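Local coordinates for protein beta-1,4-exocellulase (Thermobifida fusca, PDB 4AVO) that probably hydrolyses cellulose as a family 6 cellobiohydrolase, represented here by its catalytic domain with a glycan in the pocket and a bound calcium ion, at residues G58-L63 and M118-D123; E125-V130 and I177-N182. The protein carries 1 engineered substitution. One frame throughout, in Å; residues are numbered along the deposited sequence. Where two conformers were deposited one is given.

Interaction 1: G58-L63 and M118-D123; sequences GLRDHL and MWDFAD
Leu63 and Phe121 make the broadest part of this contact. CB of Leu63 sits over the centre of the Phe121 ring, 3.6 Å from the centroid and 10° off the ring normal, a CH-pi contact made by the first carbon of the leucine side chain. One leucine branch continues along the ring, with Leu63 CD1 coming 3.6 Å from Phe121 CD1. The leucine thus covers the ring with both CB and a methyl group. Beside it, the aliphatic part of Arg60 reaches the rim of the same ring, Arg60 CG lying 4.0 Å from Phe121 CZ.

Met118 adds a looser apolar layer. Its CG is 4.2 Å from Leu59 CD2 and lies at a similar distance from Leu63 CD1, so the methionine chain faces two leucines one helical turn apart.

The polar part is a salt bridge at the exposed margin. Arg60 reaches Asp120 because its CG stands opposite its own backbone N (chi1 -169°) and the chain then bends at chi3. NH2 of Arg60 donates a nearly straight bond to Asp120 OD2 (2.7 Å), which lies in the guanidinium plane; NH1 adds a weak bond of 3.2 Å from Arg60 to the same Asp120 OD2. Both donors therefore share one oxygen, and the guanidinium and carboxylate planes are turned 40° apart, unlike a flat two-oxygen pairing.

Gly58 is the N-cap of helix 59-70, and its N bonds to Asp61 OD2 within the first turn. A type I turn from Trp119 to Ala122 presents Phe121 to helix 59-70. Leu59 and Leu63 also pack on Ile117 of helix 103-119, while Leu63 and Met118 reach strand 75-81 through Ile77 and Val79, respectively.

Interaction 2: E125-V130 and I177-N182; sequences ENLRIV and IPNVYN
Ile129 pairs with Val180 and Val130 with Tyr181 in parallel register, the short strands running 25° apart and joined by bonds from Ile129 N to Asn179 O (2.8 Å) and from Tyr181 N to Ile129 O (2.7 Å). Ile129 thus uses both its N-H and its carbonyl toward the same neighbour, and the Val180 CA hydrogen adds a close contact to that carbonyl.

Asn179, just before its strand, extends the pairing with its side chain. CG lies between the backbone N and carbonyl carbon (chi1 55°), which brings ND2 within 3.0 Å of Leu127 O. The bond is bent, 132° at the hydrogen, and comes from above the carbonyl plane. ND2 has further weak bonds to Phe121 O and Tyr124 O, whereas the buried Asn179 OD1 has no partner in the model.

Strands 127-133 and 180-185 are adjacent in the parallel sheet of the family 6 distorted alpha/beta barrel, and their connection runs through several helices, the last being 162-175.

On the face carrying Ile129 and Val180, Ile129 CB meets Val180 CG2 at 4.1 Å. On the other face, with Val130, the Tyr181 ring turns an edge to Ile129 O, and Tyr181 CE1 lies 3.9 Å from Arg128 CB. The polar ends lead to the N-terminal segment: Tyr181 OH bonds to Val3 N, and Arg128 NH1 to the carbonyls of Pro6 and Glu8, near the calcium ligand Asp4.

Both contacts are largely buried, but interaction 1 reaches the surface at its Arg60-Asp120 salt bridge, whereas none of the touching residues of interaction 2 is exposed. Interaction 1 joins the start of helix 59-70 to the end of helix 103-119 and the turn beside it, on the outside of the barrel, through side chains; interaction 2 joins neighbouring strands of its wall, mainly by backbone bonds. They follow in series along the chain, with helix 103-119 leading into strand 127-133, and their centres lie about 10 Å apart. Met118 CE packs on Ile129 CG2, tying the helix to the sheet, and Trp119 lies against Ile177 and Pro178. The turn holding Phe121 sits beside the loop entering strand 180-185.

Interaction 1: G58-L63 and M118-D123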
loop_
_atom_site.group_PDB
_atom_site.type_symbol
_atom_site.label_atom_id
_atom_site.label_comp_id
_atom_site.label_asym_id
_atom_site.label_seq_id
_atom_site.Cartn_x
_atom_site.Cartn_y
_atom_site.Cartn_z
ATOM N N GLY A 58 0.910 17.968 12.221
ATOM C CA GLY A 58 1.874 16.971 12.687
ATOM C C GLY A 58 1.114 15.788 13.260
ATOM O O GLY A 58 -0.124 15.772 13.249
ATOM N N LEU A 59 1.843 14.793 13.762
ATOM C CA LEU A 59 1.212 13.586 14.298
ATOM C C LEU A 59 0.283 13.903 15.469
ATOM O O LEU A 59 -0.854 13.419 15.510
ATOM C CB LEU A 59 2.257 12.530 14.693
ATOM C CG LEU A 59 1.731 11.279 15.423
ATOM C CD1 LEU A 59 0.703 10.506 14.591
ATOM C CD2 LEU A 59 2.887 10.369 15.836
ATOM N N ARG A 60 0.762 14.724 16.407
ATOM C CA ARG A 60 -0.051 15.129 17.556
ATOM C C ARG A 60 -1.334 15.831 17.108
ATOM O O ARG A 60 -2.405 15.538 17.632
ATOM C CB ARG A 60 0.742 16.011 18.524
ATOM C CG ARG A 60 0.042 16.255 19.864
ATOM C CD ARG A 60 0.907 17.082 20.820
ATOM N NE ARG A 60 2.134 16.380 21.205
ATOM C CZ ARG A 60 2.222 15.500 22.203
ATOM N NH1 ARG A 60 1.160 15.203 22.944
ATOM N NH2 ARG A 60 3.385 14.918 22.465
ATOM N N ASP A 61 -1.225 16.735 16.131
ATOM C CA ASP A 61 -2.400 17.414 15.563
ATOM C C ASP A 61 -3.449 16.414 15.070
ATOM O O ASP A 61 -4.641 16.567 15.343
ATOM C CB ASP A 61 -2.001 18.325 14.395
ATOM C CG ASP A 61 -1.153 19.505 14.826
ATOM O OD1 ASP A 61 -1.332 20.005 15.957
ATOM O OD2 ASP A 61 -0.305 19.940 14.013
ATOM N N HIS A 62 -2.994 15.394 14.341
ATOM C CA HIS A 62 -3.885 14.350 13.832
ATOM C C HIS A 62 -4.536 13.521 14.926
ATOM O O HIS A 62 -5.730 13.222 14.860
ATOM C CB HIS A 62 -3.148 13.431 12.857
ATOM C CG HIS A 62 -2.983 14.017 11.494
ATOM N ND1 HIS A 62 -4.053 14.262 10.658
ATOM C CD2 HIS A 62 -1.877 14.412 10.820
ATOM C CE1 HIS A 62 -3.612 14.773 9.524
ATOM N NE2 HIS A 62 -2.295 14.871 9.593
ATOM N N LEU A 63 -3.748 13.139 15.927
ATOM C CA LEU A 63 -4.290 12.354 17.023
ATOM C C LEU A 63 -5.271 13.172 17.867
ATOM O O LEU A 63 -6.282 12.643 18.308
ATOM C CB LEU A 63 -3.173 11.750 17.873
ATOM C CG LEU A 63 -2.261 10.747 17.146
ATOM C CD1 LEU A 63 -1.181 10.230 18.093
ATOM C CD2 LEU A 63 -3.064 9.584 16.523
ATOM N N MET A 118 2.618 8.896 20.451
ATOM C CA MET A 118 1.519 7.938 20.558
ATOM C C MET A 118 1.283 7.515 22.006
ATOM O O MET A 118 0.134 7.330 22.410
ATOM C CB MET A 118 1.732 6.725 19.648
ATOM C CG MET A 118 1.666 7.062 18.164
ATOM S SD MET A 118 1.769 5.571 17.169
ATOM C CE MET A 118 1.533 6.241 15.520
ATOM N N TRP A 119 2.361 7.390 22.784
ATOM C CA TRP A 119 2.245 7.100 24.222
ATOM C C TRP A 119 1.367 8.111 24.952
ATOM O O TRP A 119 0.621 7.739 25.856
ATOM C CB TRP A 119 3.620 7.011 24.907
ATOM C CG TRP A 119 4.166 5.604 24.995
ATOM C CD1 TRP A 119 5.287 5.120 24.375
ATOM C CD2 TRP A 119 3.622 4.509 25.752
ATOM N NE1 TRP A 119 5.469 3.792 24.690
ATOM C CE2 TRP A 119 4.462 3.390 25.531
ATOM C CE3 TRP A 119 2.498 4.358 26.580
ATOM C CZ2 TRP A 119 4.220 2.139 26.117
ATOM C CZ3 TRP A 119 2.256 3.111 27.163
ATOM C CH2 TRP A 119 3.115 2.018 26.926
ATOM N N ASP A 120 1.445 9.375 24.539
ATOM C CA ASP A 120 0.663 10.453 25.149
ATOM C C ASP A 120 -0.843 10.295 24.968
ATOM O O ASP A 120 -1.623 10.936 25.674
ATOM C CB ASP A 120 1.096 11.817 24.604
ATOM C CG ASP A 120 2.440 12.265 25.141
ATOM O OD1 ASP A 120 2.885 11.751 26.193
ATOM O OD2 ASP A 120 3.054 13.145 24.504
ATOM N N PHE A 121 -1.245 9.455 24.021
ATOM C CA PHE A 121 -2.661 9.217 23.760
ATOM C C PHE A 121 -3.140 7.870 24.296
ATOM O O PHE A 121 -4.285 7.474 24.071
ATOM C CB PHE A 121 -2.961 9.393 22.265
ATOM C CG PHE A 121 -2.849 10.816 21.805
ATOM C CD1 PHE A 121 -1.607 11.369 21.497
ATOM C CD2 PHE A 121 -3.982 11.616 21.714
ATOM C CE1 PHE A 121 -1.495 12.698 21.090
ATOM C CE2 PHE A 121 -3.884 12.942 21.309
ATOM C CZ PHE A 121 -2.636 13.487 21.002
ATOM N N ALA A 122 -2.267 7.184 25.035
ATOM C CA ALA A 122 -2.596 5.880 25.613
ATOM C C ALA A 122 -3.746 5.972 26.613
ATOM O O ALA A 122 -4.418 4.975 26.878
ATOM C CB ALA A 122 -1.370 5.256 26.270
ATOM N N ASP A 123 -3.970 7.168 27.157
ATOM C CA ASP A 123 -5.052 7.384 28.117
ATOM C C ASP A 123 -6.436 7.579 27.475
ATOM O O ASP A 123 -7.442 7.685 28.182
ATOM C CB ASP A 123 -4.706 8.504 29.121
ATOM C CG ASP A 123 -4.504 9.860 28.464
ATOM O OD1 ASP A 123 -4.029 9.924 27.308
ATOM O OD2 ASP A 123 -4.818 10.880 29.126
#

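Interaction 2: E125-V130 and I177-N182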
loop_
_atom_site.group_PDB
_atom_site.type_symbol
_atom_site.label_atom_id
_atom_site.label_comp_id
_atom_site.label_asym_id
_atom_site.label_seq_id
_atom_site.Cartn_x
_atom_site.Cartn_y
_atom_site.Cartn_z
ATOM N N GLU A 125 -8.835 5.453 25.842
ATOM C CA GLU A 125 -9.172 4.035 25.675
ATOM C C GLU A 125 -9.930 3.712 24.381
ATOM O O GLU A 125 -9.854 2.588 23.886
ATOM C CB GLU A 125 -9.957 3.517 26.895
ATOM C CG GLU A 125 -11.225 4.305 27.249
ATOM C CD GLU A 125 -10.940 5.688 27.837
ATOM O OE1 GLU A 125 -10.033 5.812 28.694
ATOM O OE2 GLU A 125 -11.627 6.655 27.438
ATOM N N ASN A 126 -10.644 4.700 23.845
ATOM C CA ASN A 126 -11.423 4.448 22.639
ATOM C C ASN A 126 -10.726 4.839 21.333
ATOM O O ASN A 126 -11.233 4.540 20.245
ATOM C CB ASN A 126 -12.838 5.022 22.757
ATOM C CG ASN A 126 -13.763 4.113 23.554
ATOM O OD1 ASN A 126 -13.493 2.919 23.712
ATOM N ND2 ASN A 126 -14.858 4.670 24.054
ATOM N N LEU A 127 -9.549 5.448 21.433
ATOM C CA LEU A 127 -8.755 5.751 20.244
ATOM C C LEU A 127 -7.945 4.526 19.837
ATOM O O LEU A 127 -7.228 3.963 20.658
ATOM C CB LEU A 127 -7.815 6.938 20.492
ATOM C CG LEU A 127 -6.891 7.345 19.333
ATOM C CD1 LEU A 127 -7.693 7.918 18.165
ATOM C CD2 LEU A 127 -5.834 8.332 19.793
ATOM N N ARG A 128 -8.064 4.123 18.575
ATOM C CA ARG A 128 -7.265 3.021 18.050
ATOM C C ARG A 128 -6.383 3.532 16.921
ATOM O O ARG A 128 -6.869 4.142 15.973
ATOM C CB ARG A 128 -8.165 1.909 17.533
ATOM C CG ARG A 128 -9.076 1.346 18.605
ATOM C CD ARG A 128 -10.230 0.665 17.972
ATOM N NE ARG A 128 -11.215 0.230 18.959
ATOM C CZ ARG A 128 -12.257 -0.530 18.650
ATOM N NH1 ARG A 128 -12.427 -0.921 17.398
ATOM N NH2 ARG A 128 -13.117 -0.906 19.588
ATOM N N ILE A 129 -5.087 3.277 17.038
ATOM C CA ILE A 129 -4.138 3.729 16.039
ATOM C C ILE A 129 -3.677 2.514 15.249
ATOM O O ILE A 129 -3.052 1.612 15.792
ATOM C CB ILE A 129 -2.932 4.438 16.685
ATOM C CG1 ILE A 129 -3.398 5.658 17.484
ATOM C CG2 ILE A 129 -1.911 4.859 15.615
ATOM C CD1 ILE A 129 -2.366 6.162 18.489
ATOM N N VAL A 130 -4.021 2.482 13.972
ATOM C CA VAL A 130 -3.552 1.411 13.110
ATOM C C VAL A 130 -2.264 1.903 12.468
ATOM O O VAL A 130 -2.276 2.869 11.720
ATOM C CB VAL A 130 -4.606 1.017 12.052
ATOM C CG1 VAL A 130 -3.981 0.176 10.943
ATOM C CG2 VAL A 130 -5.743 0.249 12.703
ATOM N N ILE A 177 2.603 -0.101 22.711
ATOM C CA ILE A 177 1.635 0.936 23.093
ATOM C C ILE A 177 0.224 0.328 23.023
ATOM O O ILE A 177 -0.115 -0.315 22.029
ATOM C CB ILE A 177 1.784 2.195 22.189
ATOM C CG1 ILE A 177 3.255 2.629 22.131
ATOM C CG2 ILE A 177 0.900 3.358 22.689
ATOM C CD1 ILE A 177 3.563 3.732 21.118
ATOM N N PRO A 178 -0.597 0.502 24.082
ATOM C CA PRO A 178 -1.828 -0.300 24.224
ATOM C C PRO A 178 -2.871 -0.172 23.117
ATOM O O PRO A 178 -3.613 -1.119 22.870
ATOM C CB PRO A 178 -2.432 0.191 25.548
ATOM C CG PRO A 178 -1.776 1.495 25.827
ATOM C CD PRO A 178 -0.389 1.373 25.251
ATOM N N ASN A 179 -2.940 0.978 22.467
ATOM C CA ASN A 179 -3.965 1.167 21.443
ATOM C C ASN A 179 -3.408 1.245 20.020
ATOM O O ASN A 179 -4.084 1.728 19.102
ATOM C CB ASN A 179 -4.870 2.359 21.785
ATOM C CG ASN A 179 -4.094 3.650 22.016
ATOM O OD1 ASN A 179 -2.868 3.656 22.037
ATOM N ND2 ASN A 179 -4.820 4.756 22.202
ATOM N N VAL A 180 -2.186 0.741 19.850
ATOM C CA VAL A 180 -1.548 0.663 18.532
ATOM C C VAL A 180 -1.673 -0.749 17.943
ATOM O O VAL A 180 -1.421 -1.750 18.624
ATOM C CB VAL A 180 -0.071 1.147 18.566
ATOM C CG1 VAL A 180 0.616 0.911 17.223
ATOM C CG2 VAL A 180 -0.014 2.631 18.927
ATOM N N TYR A 181 -2.084 -0.803 16.678
ATOM C CA TYR A 181 -2.322 -2.050 15.965
ATOM C C TYR A 181 -1.446 -2.074 14.716
ATOM O O TYR A 181 -1.728 -1.367 13.752
ATOM C CB TYR A 181 -3.808 -2.138 15.568
ATOM C CG TYR A 181 -4.752 -2.198 16.755
ATOM C CD1 TYR A 181 -5.045 -1.054 17.509
ATOM C CD2 TYR A 181 -5.343 -3.403 17.130
ATOM C CE1 TYR A 181 -5.898 -1.118 18.609
ATOM C CE2 TYR A 181 -6.203 -3.477 18.220
ATOM C CZ TYR A 181 -6.478 -2.334 18.953
ATOM O OH TYR A 181 -7.325 -2.416 20.036
ATOM N N ASN A 182 -0.390 -2.891 14.729
ATOM C CA ASN A 182 0.562 -2.928 13.607
ATOM C C ASN A 182 0.155 -3.864 12.484
ATOM O O ASN A 182 -0.154 -5.027 12.719
ATOM C CB ASN A 182 1.952 -3.362 14.068
ATOM C CG ASN A 182 2.600 -2.379 15.006
ATOM O OD1 ASN A 182 2.450 -1.160 14.872
ATOM N ND2 ASN A 182 3.351 -2.909 15.963
#